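Fimbrial subunit type 1 (Actinomyces oris, PDB 3UXF) builds the type 1 fimbriae of this oral bacterium as their major subunit, a secreted, multidomain beta-sandwich pilin of the cell surface. Local coordinates at residues 84-89 with 95-100; 158-163 with 168-173; 465-470 with 476-481. All coordinates share one frame; numbering follows the deposited sequence.

In the fold
Contacts 1 and 2 belong to the N-terminal pilin domain and touch each other: CD1 of Leu97 lies 3.6 Å from CG2 of Thr158, and CD1 of Leu88 lies 3.7 Å from CB of Thr158. Contact 1 is buried and wholly apolar across its two segments, a helix lying on a loop. Contact 2 is a surface hairpin, held by backbone hydrogen bonds and by a proline set between two aromatic rings. Contact 3 sits in the prealbumin-like domain, with centres about 69 Å from contact 1 and 63 Å from contact 2. Like contact 1 it is buried without direct hydrogen bonds across, but a water joins its segments.

Contact 1: 84-89 with 95-100; sequences LNVDLT and KTLADL
Where strand 78-84 of the N-terminal pilin domain ends and the chain crosses to helix 91-99, Leu84 at the strand end and Val86 and Leu88 in the loop bring their branched ends to Leu97 of the helix. Leu97 divides its two methyls among them: CD1 of Leu97 lies 3.9 Å from CD2 of Leu88, while CD2 of Leu97 approaches CG2 of Val86 at 4.2 Å and CD1 of Leu84 at 4.4 Å. The Val86 and Leu88 side chains each cross that of Leu97 at about a right angle. Val86 uses its second methyl as well, for CG1 of Val86 touches CG2 of Thr96 at 3.7 Å. With its CG2 anti to the backbone N (OG1 at chi1 -62°), Thr96 turns that methyl to the valine and leaves OG1 to bond the O of Asp92 one helical turn earlier, so a residue with one polar and one apolar branch suits the margin of the contact. Leu97 also reaches past the loop to Ala137 of strand 136-144. Beyond Val86 an Asx turn follows, with Asp87 and Thr89 exposed: OD1 of Asp87 takes the backbone N of Thr89 at 2.9 Å and OG1 of Thr89 at 2.6 Å.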
# COMPACT_ATOMS: atom_id res chain seq x y z
N LEU A 84 8.71 32.84 -18.53
CA LEU A 84 8.25 33.92 -17.66
C LEU A 84 8.72 35.23 -18.24
O LEU A 84 9.73 35.29 -18.97
CB LEU A 84 8.75 33.75 -16.24
CG LEU A 84 8.36 32.42 -15.58
CD1 LEU A 84 8.76 32.43 -14.12
CD2 LEU A 84 6.85 32.12 -15.74
N ASN A 85 8.00 36.30 -17.91
CA ASN A 85 8.34 37.62 -18.43
C ASN A 85 9.38 38.28 -17.54
O ASN A 85 9.12 39.29 -16.85
CB ASN A 85 7.08 38.47 -18.50
CG ASN A 85 6.17 38.05 -19.64
OD1 ASN A 85 4.94 38.07 -19.52
ND2 ASN A 85 6.77 37.68 -20.77
N VAL A 86 10.57 37.69 -17.53
CA VAL A 86 11.75 38.27 -16.92
C VAL A 86 12.89 38.14 -17.91
O VAL A 86 12.99 37.15 -18.64
CB VAL A 86 12.16 37.59 -15.58
CG1 VAL A 86 11.12 37.87 -14.47
CG2 VAL A 86 12.38 36.10 -15.78
N ASP A 87 13.73 39.16 -17.98
CA ASP A 87 14.84 39.12 -18.92
C ASP A 87 16.10 38.73 -18.16
O ASP A 87 16.67 39.55 -17.43
CB ASP A 87 15.00 40.53 -19.54
CG ASP A 87 16.08 40.59 -20.61
OD1 ASP A 87 16.90 39.66 -20.71
OD2 ASP A 87 16.09 41.61 -21.37
N LEU A 88 16.57 37.49 -18.36
CA LEU A 88 17.70 37.02 -17.56
C LEU A 88 19.04 37.50 -18.15
O LEU A 88 20.12 37.16 -17.64
CB LEU A 88 17.68 35.49 -17.40
CG LEU A 88 16.51 34.97 -16.54
CD1 LEU A 88 16.79 33.51 -16.22
CD2 LEU A 88 16.36 35.78 -15.26
N THR A 89 18.97 38.31 -19.21
CA THR A 89 20.18 38.97 -19.65
C THR A 89 20.38 40.29 -18.91
O THR A 89 21.31 41.04 -19.23
CB THR A 89 20.23 39.21 -21.19
OG1 THR A 89 19.31 40.24 -21.55
CG2 THR A 89 19.91 37.95 -21.96
N LYS A 95 16.57 39.87 -10.32
CA LYS A 95 16.06 40.50 -9.10
C LYS A 95 14.55 40.24 -8.95
O LYS A 95 14.10 39.93 -7.87
CB LYS A 95 16.41 42.00 -9.07
CG LYS A 95 15.90 42.79 -7.84
CD LYS A 95 16.38 42.17 -6.56
CE LYS A 95 16.25 43.14 -5.39
NZ LYS A 95 14.84 43.61 -5.24
N THR A 96 13.81 40.36 -10.05
CA THR A 96 12.38 40.03 -10.02
C THR A 96 12.15 38.62 -9.52
O THR A 96 11.27 38.37 -8.68
CB THR A 96 11.74 40.19 -11.41
OG1 THR A 96 11.87 41.56 -11.80
CG2 THR A 96 10.25 39.76 -11.40
N LEU A 97 12.93 37.68 -10.03
CA LEU A 97 12.80 36.30 -9.55
C LEU A 97 13.14 36.16 -8.06
O LEU A 97 12.45 35.43 -7.34
CB LEU A 97 13.71 35.35 -10.36
CG LEU A 97 13.32 35.06 -11.80
CD1 LEU A 97 14.31 34.03 -12.39
CD2 LEU A 97 11.91 34.51 -11.95
N ALA A 98 14.22 36.80 -7.64
CA ALA A 98 14.66 36.72 -6.25
C ALA A 98 13.55 37.24 -5.34
O ALA A 98 13.30 36.67 -4.28
CB ALA A 98 15.93 37.54 -6.05
N ASP A 99 12.88 38.30 -5.78
CA ASP A 99 11.84 38.95 -4.98
C ASP A 99 10.65 38.04 -4.74
O ASP A 99 9.87 38.28 -3.81
CB ASP A 99 11.31 40.22 -5.67
CG ASP A 99 12.28 41.36 -5.61
OD1 ASP A 99 13.32 41.23 -4.94
OD2 ASP A 99 11.99 42.40 -6.26
N LEU A 100 10.49 37.01 -5.56
CA LEU A 100 9.40 36.05 -5.37
C LEU A 100 9.66 35.18 -4.15
O LEU A 100 8.74 34.56 -3.63
CB LEU A 100 9.28 35.13 -6.58
CG LEU A 100 8.97 35.74 -7.93
CD1 LEU A 100 9.10 34.65 -8.99
CD2 LEU A 100 7.58 36.35 -7.95

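Contact 2: 158-163 with 168-173; sequences TLPMTN and AKWNYN
Pro160, Trp170 and Asn171 have the most surface buried in the beta hairpin of strands 161-162 and 170-176; strand 161-162 is the outermost strand of a mixed sheet in the N-terminal domain and pairs with strand 170-176. Pro160, preceded by a cis peptide bond, separates strand 155-159 from strand 161-162, and its compact ring fills the angle between two aromatic side chains. CB of Pro160 sits over the centre of the Tyr172 ring, 3.8 Å from the centroid and 13° off the normal, a CH-pi contact; CG of Pro160 comes within 3.4 Å of CE3 of Trp170 from an oblique direction. The indole is steadied from outside the hairpin, since NE1 bonds the O of Ser35 and the ring meets that of Trp94.

Asn171 forms an antiparallel hydrogen-bonded pair with Met161. N of Asn171 donates to O of Met161 at 2.6 Å in an almost straight bond (173°), and O of Asn171 accepts N of Met161 at 3.0 Å. With CG opposite the backbone N (chi1 173°), Asn171 carries OD1 forward along the chain, where the N of Asn173 meets it from above the carbonyl plane, an Asx turn that suits asparagine. Toward the hairpin loop Asn163 N donates to Lys169 O. Thr162 and Trp170 form the non-hydrogen-bonded pair between these bonds, and OG1 of Thr162 lies over one indole face, displaced toward the rim, 3.2 Å from CZ3 of Trp170.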
# COMPACT_ATOMS: atom_id res chain seq x y z
N THR A 158 15.77 28.38 -14.17
CA THR A 158 16.40 29.35 -15.04
C THR A 158 17.35 28.63 -16.00
O THR A 158 18.02 27.68 -15.61
CB THR A 158 17.18 30.44 -14.26
OG1 THR A 158 18.25 29.88 -13.47
CG2 THR A 158 16.26 31.16 -13.30
N LEU A 159 17.40 29.11 -17.24
CA LEU A 159 18.43 28.70 -18.20
C LEU A 159 19.18 29.96 -18.54
O LEU A 159 18.61 30.87 -19.15
CB LEU A 159 17.76 28.24 -19.48
CG LEU A 159 17.19 26.82 -19.62
CD1 LEU A 159 17.17 25.88 -18.37
CD2 LEU A 159 15.95 26.72 -20.55
N PRO A 160 20.47 30.05 -18.17
CA PRO A 160 21.28 29.07 -17.43
C PRO A 160 21.06 29.17 -15.93
O PRO A 160 20.32 30.04 -15.44
CB PRO A 160 22.71 29.50 -17.76
CG PRO A 160 22.59 31.04 -17.87
CD PRO A 160 21.23 31.29 -18.47
N MET A 161 21.71 28.26 -15.20
CA MET A 161 21.85 28.29 -13.76
C MET A 161 23.31 28.47 -13.50
O MET A 161 24.13 28.03 -14.30
CB MET A 161 21.48 26.92 -13.16
CG MET A 161 20.00 26.71 -13.01
SD MET A 161 19.78 25.11 -12.22
CE MET A 161 20.48 25.46 -10.62
N THR A 162 23.65 29.04 -12.35
CA THR A 162 25.03 29.08 -11.92
C THR A 162 25.32 27.71 -11.32
O THR A 162 24.61 27.26 -10.43
CB THR A 162 25.26 30.17 -10.86
OG1 THR A 162 25.11 31.46 -11.46
CG2 THR A 162 26.65 30.06 -10.26
N ASN A 163 26.36 27.05 -11.83
CA ASN A 163 26.72 25.71 -11.36
C ASN A 163 27.27 25.73 -9.93
O ASN A 163 28.36 26.24 -9.69
CB ASN A 163 27.75 25.09 -12.31
CG ASN A 163 27.99 23.62 -12.04
OD1 ASN A 163 27.67 23.12 -10.96
ND2 ASN A 163 28.55 22.92 -13.01
N ALA A 168 32.02 29.25 -11.15
CA ALA A 168 32.64 30.09 -12.16
C ALA A 168 31.96 29.83 -13.49
O ALA A 168 32.28 30.46 -14.50
CB ALA A 168 34.13 29.80 -12.26
N LYS A 169 31.01 28.90 -13.49
CA LYS A 169 30.35 28.49 -14.72
C LYS A 169 28.84 28.72 -14.73
O LYS A 169 28.15 28.47 -13.75
CB LYS A 169 30.60 27.01 -14.97
CG LYS A 169 32.02 26.65 -15.36
CD LYS A 169 32.11 25.20 -15.78
CE LYS A 169 33.44 24.90 -16.45
NZ LYS A 169 33.80 25.93 -17.45
N TRP A 170 28.35 29.18 -15.88
CA TRP A 170 26.92 29.26 -16.13
C TRP A 170 26.60 27.94 -16.82
O TRP A 170 27.26 27.56 -17.79
CB TRP A 170 26.60 30.41 -17.08
CG TRP A 170 26.44 31.75 -16.44
CD1 TRP A 170 27.25 32.84 -16.61
CD2 TRP A 170 25.40 32.17 -15.54
NE1 TRP A 170 26.79 33.90 -15.87
CE2 TRP A 170 25.66 33.52 -15.20
CE3 TRP A 170 24.29 31.54 -14.99
CZ2 TRP A 170 24.84 34.23 -14.34
CZ3 TRP A 170 23.48 32.25 -14.13
CH2 TRP A 170 23.75 33.59 -13.82
N ASN A 171 25.59 27.23 -16.33
CA ASN A 171 25.20 25.96 -16.94
C ASN A 171 23.96 26.15 -17.80
O ASN A 171 22.89 26.46 -17.29
CB ASN A 171 24.95 24.91 -15.86
CG ASN A 171 24.37 23.62 -16.42
OD1 ASN A 171 24.56 23.30 -17.59
ND2 ASN A 171 23.67 22.88 -15.58
N TYR A 172 24.12 25.99 -19.11
CA TYR A 172 23.02 26.21 -20.05
C TYR A 172 22.24 24.94 -20.38
O TYR A 172 21.25 24.98 -21.09
CB TYR A 172 23.54 26.85 -21.34
CG TYR A 172 24.09 28.24 -21.17
CD1 TYR A 172 23.30 29.35 -21.42
CD2 TYR A 172 25.40 28.45 -20.77
CE1 TYR A 172 23.80 30.63 -21.27
CE2 TYR A 172 25.91 29.73 -20.62
CZ TYR A 172 25.10 30.81 -20.87
OH TYR A 172 25.59 32.08 -20.72
N ASN A 173 22.70 23.80 -19.86
CA ASN A 173 22.03 22.53 -20.08
C ASN A 173 21.60 22.00 -18.73
O ASN A 173 22.32 21.25 -18.08
CB ASN A 173 22.98 21.56 -20.78
CG ASN A 173 23.44 22.07 -22.13
OD1 ASN A 173 24.59 22.43 -22.31
ND2 ASN A 173 22.52 22.11 -23.09

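Contact 3: 465-470 with 476-481; sequences FRVLAE and AATEVT
Thr478 turns OG1 to the side of its own N and swings CG2 to the far side from it (chi1 -67°), so its two branches are sent to different partners on segment 465-470; in Phe465 a chi1 of 71° places CG between the backbone N and the carbonyl carbon, with CB nearest Val480. CG2 of Thr478 rests 3.4 Å from O of Arg466, whereas OG1 of Thr478 faces Val467, 4.0 Å from CA of Val467 and 4.1 Å from CG1 of Val467. Threonine fits this buried place because one branch packs against the chain and the other can take a water. That water lies 2.8 Å from OG1 of Thr478 and accepts the backbone N of Leu468 at 2.9 Å; it also gives a weak bond to the O of Arg466. It thereby links the strand to the turn leading into helix 469-472, where no direct hydrogen bond spans the two segments.

Two residues before Val467 and two after Thr478, Phe465 and Val480 make a purely apolar contact. CG2 of Val480 lies 4.2 Å from CB of Phe465 and approaches the phenyl ring obliquely. Phe465 suits the interior of this prealbumin-like domain: its side chain also touches Val356, Leu425 and Leu447. Strand 478-484 runs parallel to strand 344-362, Thr478 bonding Lys355 and Ile357, and Val480 bonding Ile357, while strand 463-465 pairs antiparallel with strand 444-451; the contact lies between these two sheets.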
# COMPACT_ATOMS: atom_id res chain seq x y z
N PHE A 465 3.90 -27.92 14.83
CA PHE A 465 4.02 -27.95 13.37
C PHE A 465 3.89 -26.55 12.84
O PHE A 465 3.46 -25.64 13.55
CB PHE A 465 2.95 -28.86 12.73
CG PHE A 465 1.55 -28.30 12.81
CD1 PHE A 465 0.79 -28.50 13.95
CD2 PHE A 465 0.98 -27.60 11.73
CE1 PHE A 465 -0.50 -27.98 14.08
CE2 PHE A 465 -0.32 -27.09 11.86
CZ PHE A 465 -1.06 -27.28 13.01
N ARG A 466 4.31 -26.36 11.59
CA ARG A 466 4.21 -25.06 10.93
C ARG A 466 3.46 -25.19 9.63
O ARG A 466 3.56 -26.22 8.94
CB ARG A 466 5.60 -24.49 10.66
CG ARG A 466 6.26 -23.94 11.91
CD ARG A 466 7.67 -23.46 11.58
NE ARG A 466 8.24 -22.75 12.71
CZ ARG A 466 9.55 -22.59 12.90
NH1 ARG A 466 10.43 -23.13 12.06
NH2 ARG A 466 9.98 -21.91 13.97
N VAL A 467 2.72 -24.14 9.29
CA VAL A 467 2.17 -23.96 7.96
C VAL A 467 3.03 -22.90 7.34
O VAL A 467 3.13 -21.79 7.85
CB VAL A 467 0.67 -23.53 8.02
CG1 VAL A 467 0.16 -23.14 6.63
CG2 VAL A 467 -0.18 -24.68 8.58
N LEU A 468 3.73 -23.26 6.26
CA LEU A 468 4.61 -22.32 5.58
C LEU A 468 3.97 -21.68 4.37
O LEU A 468 3.23 -22.31 3.63
CB LEU A 468 5.88 -23.05 5.16
CG LEU A 468 6.66 -23.65 6.34
CD1 LEU A 468 7.89 -24.33 5.77
CD2 LEU A 468 7.03 -22.60 7.40
N ALA A 469 4.27 -20.40 4.17
CA ALA A 469 3.74 -19.64 3.05
C ALA A 469 4.00 -20.34 1.73
O ALA A 469 3.17 -20.30 0.82
CB ALA A 469 4.39 -18.26 3.02
N GLU A 470 5.17 -20.97 1.60
CA GLU A 470 5.50 -21.63 0.33
C GLU A 470 4.49 -22.68 -0.06
O GLU A 470 4.29 -22.91 -1.26
CB GLU A 470 6.92 -22.21 0.36
CG GLU A 470 7.15 -23.23 1.45
CD GLU A 470 8.64 -23.35 1.88
OE1 GLU A 470 9.21 -22.42 2.55
OE2 GLU A 470 9.25 -24.40 1.56
N ALA A 476 -1.08 -25.82 -1.45
CA ALA A 476 -0.55 -27.15 -1.20
C ALA A 476 -0.82 -27.48 0.26
O ALA A 476 -0.66 -26.61 1.12
CB ALA A 476 0.94 -27.17 -1.46
N ALA A 477 -1.26 -28.69 0.51
CA ALA A 477 -1.49 -29.11 1.88
C ALA A 477 -0.24 -29.25 2.68
O ALA A 477 0.81 -29.67 2.18
CB ALA A 477 -2.24 -30.43 1.88
N THR A 478 -0.37 -28.92 3.97
CA THR A 478 0.67 -29.22 4.95
C THR A 478 0.26 -30.56 5.54
O THR A 478 -0.80 -30.68 6.16
CB THR A 478 0.75 -28.10 6.01
OG1 THR A 478 1.22 -26.91 5.40
CG2 THR A 478 1.76 -28.49 7.12
N GLU A 479 1.09 -31.58 5.33
CA GLU A 479 0.75 -32.94 5.72
C GLU A 479 1.45 -33.29 7.02
O GLU A 479 2.68 -33.22 7.12
CB GLU A 479 1.15 -33.94 4.60
CG GLU A 479 0.28 -33.70 3.35
CD GLU A 479 0.61 -34.60 2.18
OE1 GLU A 479 0.19 -35.78 2.20
OE2 GLU A 479 1.33 -34.15 1.27
N VAL A 480 0.65 -33.59 8.04
CA VAL A 480 1.17 -33.94 9.35
C VAL A 480 0.71 -35.33 9.71
O VAL A 480 -0.47 -35.67 9.59
CB VAL A 480 0.65 -32.94 10.41
CG1 VAL A 480 1.17 -33.31 11.79
CG2 VAL A 480 1.16 -31.55 10.07
N THR A 481 1.65 -36.17 10.14
CA THR A 481 1.29 -37.50 10.63
C THR A 481 1.41 -37.54 12.15
O THR A 481 2.40 -37.12 12.71
CB THR A 481 2.19 -38.57 10.01
OG1 THR A 481 2.01 -38.56 8.58
CG2 THR A 481 1.84 -39.96 10.57
O HOH W 1 3.84 -26.09 5.59